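PDB 4XGU: putative pachytene checkpoint protein 2 from Caenorhabditis elegans, which probably uses ATP hydrolysis to work as a hexameric AAA+ protein remodeler, with a role in chromosome recombination during meiosis. Local coordinates for residues 220-225 with 275-280; 253-258 with 304-309. One frame throughout, in Å; residues are numbered along the deposited sequence.

Contact 1 of 2, residues 220-225 with 275-280; sequences KWFSES and RAVNAL
Phe222 holds CG trans to the backbone nitrogen (chi1 177°), which carries the far end of its ring across to helix 275-288. CZ leads, and the ring meets Val277 edge-on, CZ lying 3.4 Å from Val277 CA near the ring plane. On one flank Phe222 CE1 packs against Ala276 CB at 3.6 Å; on the other, CE2 touches Val277 CG1 at 3.5 Å, and the two side chains cross at about a right angle. Leu280 comes in obliquely, its CB 4.0 Å from Phe222 CE1. Ser225, which leaves helix 217-224 with positive phi, turns its CB toward Ala276 and rests CB and OG against the methyl. The helix segments meet steeply, at 109°, with axes 9.4 Å apart. Val229 of helix 228-241 touches both Phe222 and Leu280. The modelled part of Trp221, which ends at CB, lies against Ile274 of a second subunit, and Lys-Trp-Phe is consistent with the pore loop 1 sequence of AAA+ proteins. The contact is largely apolar and no hydrogen bond links the two segments, which is consistent with the Phe222 ring supplying much of the cohesion.

Contact 2 of 2, residues 253-258 with 304-309; sequences EVESLG and TLDKAL
Val254 and Leu309 reach toward each other tip to tip, Val254 CG1 meeting Leu309 CD2 at 3.6 Å; with Leu309 also touching Leu176, this forms the buried apolar end of the contact. The acidic groups beside it are oriented quite differently. Glu255 extends beyond CG and sends its carboxylate to the backbone of Thr304, where OE2 stops 2.8 Å from Thr304 O. Both atoms are acceptors, so this is not a hydrogen bond; protonation, an unmodelled partner or coordinate error would be needed to explain it. Asp306, with CG beside the backbone N (chi1 -66°) and so trans to the carbonyl carbon, directs its carboxylate back at the first segment: OD1 is 3.9 Å from Glu255 OE2, and OD2 approaches Gly258 O, whose position is doubtful at the edge of an unmodelled gap. Although Asp306 occupies the N-cap position of helix 307-312, its side chain makes no capping bond. Glu253 hydrogen-bonds through OE2 to Asn300 ND2, and the Val254 backbone bonds to Thr298. A glutamate just after one strand bonded to an asparagine just after its neighbour is the arrangement of Walker B and sensor 1 in AAA+ ATPases, roles that Glu253 and Asn300 probably fill.

Contacts 1 and 2 lie with centres 12 Å apart in the AAA region, and their segments alternate along the chain. Leu257 joins them: its carbonyl O is 3.1 Å from Phe222 CE2, and its CD1 is 4.3 Å from Leu280 CD2. Helix 254-257 and helix 275-288 are separated by residues 259-273, which are not modelled, probably because they are mobile. Contact 2 is the one nearer the nucleotide: the side chain of Glu255 is about 8 Å from that of Gly179 in the predicted ATP site, and that of Val254 about 10 Å from the bound ADP. Leu257 thus sits between the probable Walker B region and the probable pore-loop helix of contact 1.

Contact 1 of 2, residues 220-225 with 275-280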
ATOM      1  N   LYS B 220       2.571 -21.599   6.628  1.00130.60           N
ATOM      2  CA  LYS B 220       1.442 -21.320   5.740  1.00134.22           C
ATOM      3  C   LYS B 220       0.158 -21.029   6.512  1.00135.79           C
ATOM      4  O   LYS B 220      -0.576 -20.096   6.183  1.00133.09           O
ATOM      5  CB  LYS B 220       1.217 -22.487   4.777  1.00134.41           C
ATOM      6  CG  LYS B 220       1.970 -22.352   3.460  1.00130.74           C
ATOM      7  CD  LYS B 220       1.435 -21.191   2.628  1.00126.79           C
ATOM      8  CE  LYS B 220       0.379 -21.642   1.626  1.00123.31           C
ATOM      9  NZ  LYS B 220      -0.827 -22.236   2.270  1.00120.81           N
ATOM     10  N   TRP B 221      -0.108 -21.833   7.537  1.00141.33           N
ATOM     11  CA  TRP B 221      -1.246 -21.598   8.418  1.00149.53           C
ATOM     12  C   TRP B 221      -1.001 -20.354   9.268  1.00155.35           C
ATOM     13  O   TRP B 221      -1.940 -19.667   9.675  1.00156.82           O
ATOM     14  CB  TRP B 221      -1.500 -22.813   9.310  1.00147.88           C
ATOM     15  N   PHE B 222       0.273 -20.077   9.528  1.00155.47           N
ATOM     16  CA  PHE B 222       0.680 -18.889  10.270  1.00150.71           C
ATOM     17  C   PHE B 222       0.548 -17.642   9.401  1.00153.78           C
ATOM     18  O   PHE B 222       0.170 -16.576   9.885  1.00156.93           O
ATOM     19  CB  PHE B 222       2.117 -19.045  10.774  1.00139.47           C
ATOM     20  CG  PHE B 222       2.650 -17.839  11.484  1.00130.68           C
ATOM     21  CD1 PHE B 222       2.419 -17.659  12.837  1.00129.84           C
ATOM     22  CD2 PHE B 222       3.397 -16.893  10.801  1.00126.94           C
ATOM     23  CE1 PHE B 222       2.914 -16.553  13.492  1.00131.53           C
ATOM     24  CE2 PHE B 222       3.893 -15.787  11.450  1.00127.61           C
ATOM     25  CZ  PHE B 222       3.653 -15.615  12.797  1.00130.12           C
ATOM     26  N   SER B 223       0.869 -17.782   8.117  1.00151.33           N
ATOM     27  CA  SER B 223       0.686 -16.698   7.159  1.00150.24           C
ATOM     28  C   SER B 223      -0.807 -16.423   6.975  1.00158.45           C
ATOM     29  O   SER B 223      -1.237 -15.270   6.919  1.00163.07           O
ATOM     30  CB  SER B 223       1.348 -17.041   5.821  1.00145.04           C
ATOM     31  OG  SER B 223       2.750 -17.211   5.975  1.00137.24           O
ATOM     32  N   GLU B 224      -1.591 -17.497   6.895  1.00159.40           N
ATOM     33  CA  GLU B 224      -3.049 -17.398   6.918  1.00160.37           C
ATOM     34  C   GLU B 224      -3.507 -16.776   8.234  1.00161.81           C
ATOM     35  O   GLU B 224      -4.536 -16.097   8.285  1.00166.13           O
ATOM     36  CB  GLU B 224      -3.693 -18.776   6.743  1.00155.61           C
ATOM     37  CG  GLU B 224      -5.221 -18.755   6.720  1.00153.83           C
ATOM     38  CD  GLU B 224      -5.836 -19.872   7.544  1.00151.40           C
ATOM     39  OE1 GLU B 224      -5.970 -19.698   8.774  1.00150.88           O
ATOM     40  OE2 GLU B 224      -6.176 -20.926   6.968  1.00151.25           O
ATOM     41  N   SER B 225      -2.727 -17.041   9.284  1.00157.13           N
ATOM     42  CA  SER B 225      -2.961 -16.578  10.661  1.00156.85           C
ATOM     43  C   SER B 225      -4.024 -17.406  11.383  1.00156.91           C
ATOM     44  O   SER B 225      -4.977 -17.897  10.777  1.00158.57           O
ATOM     45  CB  SER B 225      -3.352 -15.097  10.703  1.00160.17           C
ATOM     46  OG  SER B 225      -2.442 -14.304   9.962  1.00159.11           O
ATOM     47  N   ARG B 275      -0.901 -10.383  11.658  1.00129.33           N
ATOM     48  CA  ARG B 275      -1.460 -10.210  12.992  1.00124.98           C
ATOM     49  C   ARG B 275      -0.904 -11.265  13.942  1.00122.98           C
ATOM     50  O   ARG B 275      -0.826 -11.046  15.151  1.00120.49           O
ATOM     51  CB  ARG B 275      -2.986 -10.288  12.950  1.00127.97           C
ATOM     52  N   ALA B 276      -0.507 -12.404  13.382  1.00125.34           N
ATOM     53  CA  ALA B 276      -0.032 -13.536  14.172  1.00125.10           C
ATOM     54  C   ALA B 276       1.427 -13.381  14.603  1.00126.11           C
ATOM     55  O   ALA B 276       1.830 -13.914  15.637  1.00127.39           O
ATOM     56  CB  ALA B 276      -0.213 -14.832  13.394  1.00122.16           C
ATOM     57  N   VAL B 277       2.217 -12.659  13.813  1.00121.98           N
ATOM     58  CA  VAL B 277       3.628 -12.466  14.137  1.00107.62           C
ATOM     59  C   VAL B 277       3.765 -11.566  15.360  1.00100.55           C
ATOM     60  O   VAL B 277       4.778 -11.601  16.058  1.00 99.17           O
ATOM     61  CB  VAL B 277       4.423 -11.872  12.946  1.00112.26           C
ATOM     62  CG1 VAL B 277       3.782 -12.278  11.626  1.00117.69           C
ATOM     63  CG2 VAL B 277       4.521 -10.356  13.046  1.00112.53           C
ATOM     64  N   ASN B 278       2.736 -10.766  15.619  1.00103.43           N
ATOM     65  CA  ASN B 278       2.685  -9.960  16.830  1.00109.76           C
ATOM     66  C   ASN B 278       2.323 -10.841  18.014  1.00113.88           C
ATOM     67  O   ASN B 278       2.879 -10.701  19.104  1.00118.14           O
ATOM     68  CB  ASN B 278       1.680  -8.816  16.687  1.00115.27           C
ATOM     69  CG  ASN B 278       1.493  -8.040  17.979  1.00112.92           C
ATOM     70  OD1 ASN B 278       2.303  -7.178  18.323  1.00114.53           O
ATOM     71  ND2 ASN B 278       0.418  -8.341  18.700  1.00108.45           N
ATOM     72  N   ALA B 279       1.384 -11.754  17.786  1.00113.19           N
ATOM     73  CA  ALA B 279       1.006 -12.729  18.799  1.00106.53           C
ATOM     74  C   ALA B 279       2.186 -13.643  19.095  1.00101.00           C
ATOM     75  O   ALA B 279       2.459 -13.961  20.251  1.00 97.49           O
ATOM     76  CB  ALA B 279      -0.198 -13.538  18.345  1.00104.90           C
ATOM     77  N   LEU B 280       2.885 -14.050  18.040  1.00100.07           N
ATOM     78  CA  LEU B 280       4.054 -14.910  18.176  1.00 95.27           C
ATOM     79  C   LEU B 280       5.116 -14.251  19.051  1.00 98.79           C
ATOM     80  O   LEU B 280       5.593 -14.849  20.017  1.00 98.57           O
ATOM     81  CB  LEU B 280       4.638 -15.244  16.802  1.00 89.54           C
ATOM     82  CG  LEU B 280       5.870 -16.151  16.813  1.00 89.46           C
ATOM     83  CD1 LEU B 280       5.479 -17.588  17.130  1.00 90.63           C
ATOM     84  CD2 LEU B 280       6.624 -16.067  15.494  1.00 88.71           C
TER

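Contact 2 of 2, residues 253-258 with 304-309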
ATOM      1  N   GLU B 253      12.949 -21.942  10.135  1.00 88.76           N
ATOM      2  CA  GLU B 253      12.534 -21.046   9.054  1.00 93.73           C
ATOM      3  C   GLU B 253      11.781 -19.830   9.578  1.00 94.40           C
ATOM      4  O   GLU B 253      10.675 -19.538   9.127  1.00102.34           O
ATOM      5  CB  GLU B 253      11.663 -21.792   8.041  1.00103.91           C
ATOM      6  CG  GLU B 253      12.436 -22.685   7.089  1.00112.43           C
ATOM      7  CD  GLU B 253      12.050 -22.455   5.637  1.00126.67           C
ATOM      8  OE1 GLU B 253      10.931 -21.953   5.388  1.00133.91           O
ATOM      9  OE2 GLU B 253      12.869 -22.769   4.747  1.00127.50           O
ATOM     10  N   VAL B 254      12.389 -19.131  10.532  1.00 91.76           N
ATOM     11  CA  VAL B 254      11.725 -18.048  11.251  1.00 92.20           C
ATOM     12  C   VAL B 254      11.143 -16.983  10.323  1.00103.52           C
ATOM     13  O   VAL B 254      10.051 -16.467  10.561  1.00108.66           O
ATOM     14  CB  VAL B 254      12.691 -17.367  12.240  1.00 82.93           C
ATOM     15  CG1 VAL B 254      11.998 -16.234  12.966  1.00 85.80           C
ATOM     16  CG2 VAL B 254      13.219 -18.379  13.237  1.00 87.32           C
ATOM     17  N   GLU B 255      11.862 -16.670   9.254  1.00105.97           N
ATOM     18  CA  GLU B 255      11.429 -15.609   8.359  1.00114.22           C
ATOM     19  C   GLU B 255      10.327 -16.065   7.408  1.00110.80           C
ATOM     20  O   GLU B 255       9.701 -15.242   6.736  1.00115.34           O
ATOM     21  CB  GLU B 255      12.620 -15.065   7.579  1.00126.45           C
ATOM     22  CG  GLU B 255      13.689 -14.477   8.481  1.00134.55           C
ATOM     23  CD  GLU B 255      14.721 -13.678   7.718  1.00140.89           C
ATOM     24  OE1 GLU B 255      15.920 -14.025   7.790  1.00141.40           O
ATOM     25  OE2 GLU B 255      14.336 -12.699   7.044  1.00143.26           O
ATOM     26  N   SER B 256      10.083 -17.371   7.355  1.00103.87           N
ATOM     27  CA  SER B 256       8.927 -17.879   6.629  1.00103.11           C
ATOM     28  C   SER B 256       7.679 -17.526   7.428  1.00109.78           C
ATOM     29  O   SER B 256       6.601 -17.319   6.868  1.00122.30           O
ATOM     30  CB  SER B 256       9.024 -19.389   6.406  1.00 96.36           C
ATOM     31  OG  SER B 256       8.844 -20.099   7.617  1.00 91.85           O
ATOM     32  N   LEU B 257       7.844 -17.456   8.746  1.00105.85           N
ATOM     33  CA  LEU B 257       6.802 -16.954   9.634  1.00109.00           C
ATOM     34  C   LEU B 257       6.725 -15.433   9.539  1.00120.90           C
ATOM     35  O   LEU B 257       5.714 -14.874   9.111  1.00128.42           O
ATOM     36  CB  LEU B 257       7.071 -17.379  11.081  1.00 97.41           C
ATOM     37  CG  LEU B 257       7.147 -18.881  11.367  1.00 91.85           C
ATOM     38  CD1 LEU B 257       7.739 -19.139  12.744  1.00 91.57           C
ATOM     39  CD2 LEU B 257       5.773 -19.512  11.254  1.00 90.56           C
ATOM     40  N   GLY B 258       7.809 -14.772   9.935  1.00120.74           N
ATOM     41  CA  GLY B 258       7.891 -13.323   9.881  1.00116.71           C
ATOM     42  C   GLY B 258       8.823 -12.837   8.787  1.00107.98           C
ATOM     43  O   GLY B 258       8.982 -11.634   8.578  1.00 98.17           O
ATOM     44  N   THR B 304      18.846 -10.359   5.620  1.00133.08           N
ATOM     45  CA  THR B 304      17.579  -9.631   5.697  1.00132.02           C
ATOM     46  C   THR B 304      16.873 -10.003   6.996  1.00132.18           C
ATOM     47  O   THR B 304      15.659 -10.215   7.033  1.00132.28           O
ATOM     48  CB  THR B 304      16.665  -9.918   4.488  1.00129.17           C
ATOM     49  OG1 THR B 304      17.461 -10.035   3.303  1.00129.69           O
ATOM     50  CG2 THR B 304      15.653  -8.789   4.293  1.00126.78           C
ATOM     51  N   LEU B 305      17.661 -10.077   8.063  1.00131.82           N
ATOM     52  CA  LEU B 305      17.176 -10.480   9.375  1.00130.27           C
ATOM     53  C   LEU B 305      16.157  -9.500   9.940  1.00129.49           C
ATOM     54  O   LEU B 305      16.328  -8.285   9.835  1.00128.69           O
ATOM     55  CB  LEU B 305      18.352 -10.617  10.340  1.00130.42           C
ATOM     56  CG  LEU B 305      18.516 -11.962  11.041  1.00129.69           C
ATOM     57  CD1 LEU B 305      19.791 -11.961  11.866  1.00128.49           C
ATOM     58  CD2 LEU B 305      17.303 -12.257  11.907  1.00130.17           C
ATOM     59  N   ASP B 306      15.099 -10.033  10.543  1.00128.15           N
ATOM     60  CA  ASP B 306      14.085  -9.197  11.173  1.00125.71           C
ATOM     61  C   ASP B 306      14.664  -8.499  12.403  1.00118.97           C
ATOM     62  O   ASP B 306      15.182  -9.147  13.312  1.00114.98           O
ATOM     63  CB  ASP B 306      12.854 -10.028  11.555  1.00127.43           C
ATOM     64  CG  ASP B 306      12.115 -10.577  10.342  1.00129.03           C
ATOM     65  OD1 ASP B 306      12.347 -10.078   9.219  1.00130.27           O
ATOM     66  OD2 ASP B 306      11.293 -11.504  10.512  1.00125.02           O
ATOM     67  N   LYS B 307      14.575  -7.172  12.409  1.00120.75           N
ATOM     68  CA  LYS B 307      15.118  -6.345  13.484  1.00121.87           C
ATOM     69  C   LYS B 307      14.562  -6.734  14.851  1.00119.83           C
ATOM     70  O   LYS B 307      15.267  -6.678  15.859  1.00121.81           O
ATOM     71  CB  LYS B 307      14.826  -4.867  13.206  1.00128.48           C
ATOM     72  CG  LYS B 307      15.315  -3.906  14.279  1.00131.84           C
ATOM     73  CD  LYS B 307      16.541  -3.137  13.816  1.00134.44           C
ATOM     74  CE  LYS B 307      16.921  -2.057  14.816  1.00137.12           C
ATOM     75  NZ  LYS B 307      18.057  -1.223  14.332  1.00139.48           N
ATOM     76  N   ALA B 308      13.296  -7.135  14.871  1.00115.47           N
ATOM     77  CA  ALA B 308      12.619  -7.496  16.112  1.00109.70           C
ATOM     78  C   ALA B 308      13.272  -8.692  16.788  1.00102.51           C
ATOM     79  O   ALA B 308      13.288  -8.790  18.015  1.00105.12           O
ATOM     80  CB  ALA B 308      11.153  -7.784  15.844  1.00111.64           C
ATOM     81  N   LEU B 309      13.815  -9.600  15.985  1.00 97.17           N
ATOM     82  CA  LEU B 309      14.388 -10.830  16.516  1.00 90.12           C
ATOM     83  C   LEU B 309      15.831 -10.628  16.970  1.00 89.40           C
ATOM     84  O   LEU B 309      16.259 -11.201  17.972  1.00 88.47           O
ATOM     85  CB  LEU B 309      14.313 -11.944  15.472  1.00 79.21           C
ATOM     86  CG  LEU B 309      14.198 -13.353  16.055  1.00 75.07           C
ATOM     87  CD1 LEU B 309      12.895 -13.508  16.824  1.00 73.01           C
ATOM     88  CD2 LEU B 309      14.295 -14.389  14.958  1.00 76.77           C
TER